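Local atomic coordinates of sorbitol dehydrogenase (Gluconobacter oxydans, PDB entry 5ITG), a protein that probably oxidises D-sorbitol to L-sorbose, passing the hydride to a nicotinamide cofactor such as NADP. Residues P233-A237 and E238-K242. Residues are numbered along the deposited sequence; the frame is centred on the assembly and turned at random.
Sequences PTVSA and EIAKK
Ser236 and Val235 meet Ile239 and Ala240 in a local N-terminal capping contact on the protein surface, where the loop after strand 226-228 enters helix 237-247. Ser236 stands at the N-cap. Its OG accepts from Ile239 N at 3.1 Å, although the oxygen is crowded in the model and its exact place is less sure. Chi1 of 61° sets this hydroxyl between its own N and C, turned to the first helical turn. The regular helical bonds begin at once: Ser236 O receives Ala240 N at 2.9 Å with an N-H...O angle of 166°, and Ala237 O receives Lys241 N at 3.1 Å. Beside these bonds lies a small apolar patch. Val235 has CG1 anti to its N (chi1 -177°), which carries this methyl to the helix, 4.2 Å from Ala240 CB and 4.3 Å from Ile239 CG2. The other branch of Ile239 runs back along the loop until its CD1 lies 3.4 Å from Thr234 O. With an alanine in place of Ile239, both the methyl beside Val235 CG1 and the one near Thr234 O are gone, which would probably leave a gap between loop and helix at Val235. Glu238, exposed in that turn, would be expected to interact favourably with the positive end of the helix dipole. Pro233 also packs on Met366 and Ala240 on Pro254, so both loop and helix touch other parts of the chain. Serine at the N-cap, with the residue before it packed on the fourth residue after the cap, is the pattern of a capped helix start with a small hydrophobic staple.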
ATOM      1  N   PRO A 233       3.006   9.369   4.520  1.00 21.14           N
ATOM      2  CA  PRO A 233       3.981   9.217   5.608  1.00 24.52           C
ATOM      3  C   PRO A 233       3.430   9.377   7.018  1.00 26.36           C
ATOM      4  O   PRO A 233       2.372   9.971   7.225  1.00 23.61           O
ATOM      5  CB  PRO A 233       5.027  10.293   5.294  1.00 25.17           C
ATOM      6  CG  PRO A 233       4.885  10.507   3.813  1.00 26.22           C
ATOM      7  CD  PRO A 233       3.384  10.491   3.646  1.00 22.64           C
ATOM      8  N   THR A 234       4.165   8.836   7.984  1.00 28.46           N
ATOM      9  CA  THR A 234       3.785   8.939   9.384  1.00 29.65           C
ATOM     10  C   THR A 234       3.798  10.418   9.732  1.00 28.88           C
ATOM     11  O   THR A 234       4.609  11.166   9.200  1.00 29.20           O
ATOM     12  CB  THR A 234       4.802   8.224  10.291  1.00 30.78           C
ATOM     13  OG1 THR A 234       4.812   6.823   9.993  1.00 32.79           O
ATOM     14  CG2 THR A 234       4.438   8.429  11.757  1.00 32.36           C
ATOM     15  N   VAL A 235       2.911  10.836  10.630  1.00 29.48           N
ATOM     16  CA  VAL A 235       2.847  12.239  11.029  1.00 28.68           C
ATOM     17  C   VAL A 235       3.420  12.434  12.430  1.00 30.08           C
ATOM     18  O   VAL A 235       2.835  11.989  13.415  1.00 29.71           O
ATOM     19  CB  VAL A 235       1.390  12.760  11.014  1.00 30.00           C
ATOM     20  CG1 VAL A 235       1.366  14.243  11.371  1.00 30.89           C
ATOM     21  CG2 VAL A 235       0.764  12.538   9.635  1.00 28.44           C
ATOM     22  N   SER A 236       4.572  13.088  12.517  1.00 29.99           N
ATOM     23  CA  SER A 236       5.190  13.336  13.814  1.00 30.49           C
ATOM     24  C   SER A 236       4.694  14.676  14.342  1.00 30.74           C
ATOM     25  O   SER A 236       4.027  15.425  13.626  1.00 29.13           O
ATOM     26  CB  SER A 236       6.707  13.370  13.683  1.00 29.13           C
ATOM     27  OG  SER A 236       7.101  14.405  12.806  1.00 30.15           O
ATOM     28  N   ALA A 237       5.011  14.975  15.598  1.00 31.51           N
ATOM     29  CA  ALA A 237       4.594  16.235  16.192  1.00 31.74           C
ATOM     30  C   ALA A 237       5.199  17.366  15.375  1.00 31.69           C
ATOM     31  O   ALA A 237       4.532  18.351  15.069  1.00 31.99           O
ATOM     32  CB  ALA A 237       5.069  16.317  17.646  1.00 31.94           C
ATOM     33  N   GLU A 238       6.467  17.208  15.008  1.00 32.93           N
ATOM     34  CA  GLU A 238       7.150  18.228  14.231  1.00 34.67           C
ATOM     35  C   GLU A 238       6.537  18.400  12.848  1.00 33.27           C
ATOM     36  O   GLU A 238       6.484  19.510  12.320  1.00 31.60           O
ATOM     37  CB  GLU A 238       8.633  17.898  14.090  1.00 37.69           C
ATOM     38  CG  GLU A 238       9.388  18.942  13.293  1.00 43.52           C
ATOM     39  CD  GLU A 238       9.120  20.351  13.799  1.00 47.48           C
ATOM     40  OE1 GLU A 238       9.397  20.613  14.991  1.00 49.94           O
ATOM     41  OE2 GLU A 238       8.627  21.190  13.012  1.00 48.63           O
ATOM     42  N   ILE A 239       6.084  17.301  12.254  1.00 31.36           N
ATOM     43  CA  ILE A 239       5.470  17.374  10.937  1.00 29.79           C
ATOM     44  C   ILE A 239       4.127  18.089  11.044  1.00 29.10           C
ATOM     45  O   ILE A 239       3.806  18.958  10.231  1.00 29.75           O
ATOM     46  CB  ILE A 239       5.284  15.958  10.338  1.00 29.73           C
ATOM     47  CG1 ILE A 239       6.662  15.323  10.106  1.00 29.15           C
ATOM     48  CG2 ILE A 239       4.503  16.033   9.030  1.00 27.62           C
ATOM     49  CD1 ILE A 239       6.616  13.876   9.642  1.00 28.89           C
ATOM     50  N   ALA A 240       3.353  17.739  12.065  1.00 28.96           N
ATOM     51  CA  ALA A 240       2.054  18.359  12.279  1.00 30.54           C
ATOM     52  C   ALA A 240       2.195  19.880  12.391  1.00 31.74           C
ATOM     53  O   ALA A 240       1.424  20.630  11.789  1.00 31.50           O
ATOM     54  CB  ALA A 240       1.409  17.794  13.543  1.00 30.25           C
ATOM     55  N   LYS A 241       3.187  20.333  13.152  1.00 34.28           N
ATOM     56  CA  LYS A 241       3.404  21.766  13.319  1.00 36.89           C
ATOM     57  C   LYS A 241       3.669  22.480  11.996  1.00 36.14           C
ATOM     58  O   LYS A 241       3.183  23.591  11.778  1.00 37.72           O
ATOM     59  CB  LYS A 241       4.556  22.030  14.295  1.00 38.96           C
ATOM     60  CG  LYS A 241       4.165  21.855  15.759  1.00 41.81           C
ATOM     61  CD  LYS A 241       5.244  22.365  16.702  1.00 43.01           C
ATOM     62  CE  LYS A 241       4.791  22.243  18.149  1.00 44.97           C
ATOM     63  NZ  LYS A 241       5.805  22.753  19.119  1.00 46.03           N
ATOM     64  N   LYS A 242       4.432  21.842  11.111  1.00 35.98           N
ATOM     65  CA  LYS A 242       4.737  22.433   9.812  1.00 34.39           C
ATOM     66  C   LYS A 242       3.479  22.505   8.954  1.00 32.63           C
ATOM     67  O   LYS A 242       3.225  23.506   8.288  1.00 32.44           O
ATOM     68  CB  LYS A 242       5.802  21.608   9.086  1.00 37.27           C
ATOM     69  CG  LYS A 242       7.199  21.713   9.682  1.00 40.72           C
ATOM     70  CD  LYS A 242       7.849  23.049   9.356  1.00 44.18           C
ATOM     71  CE  LYS A 242       8.138  23.180   7.862  1.00 44.45           C
ATOM     72  NZ  LYS A 242       8.867  24.440   7.543  1.00 45.81           N
TER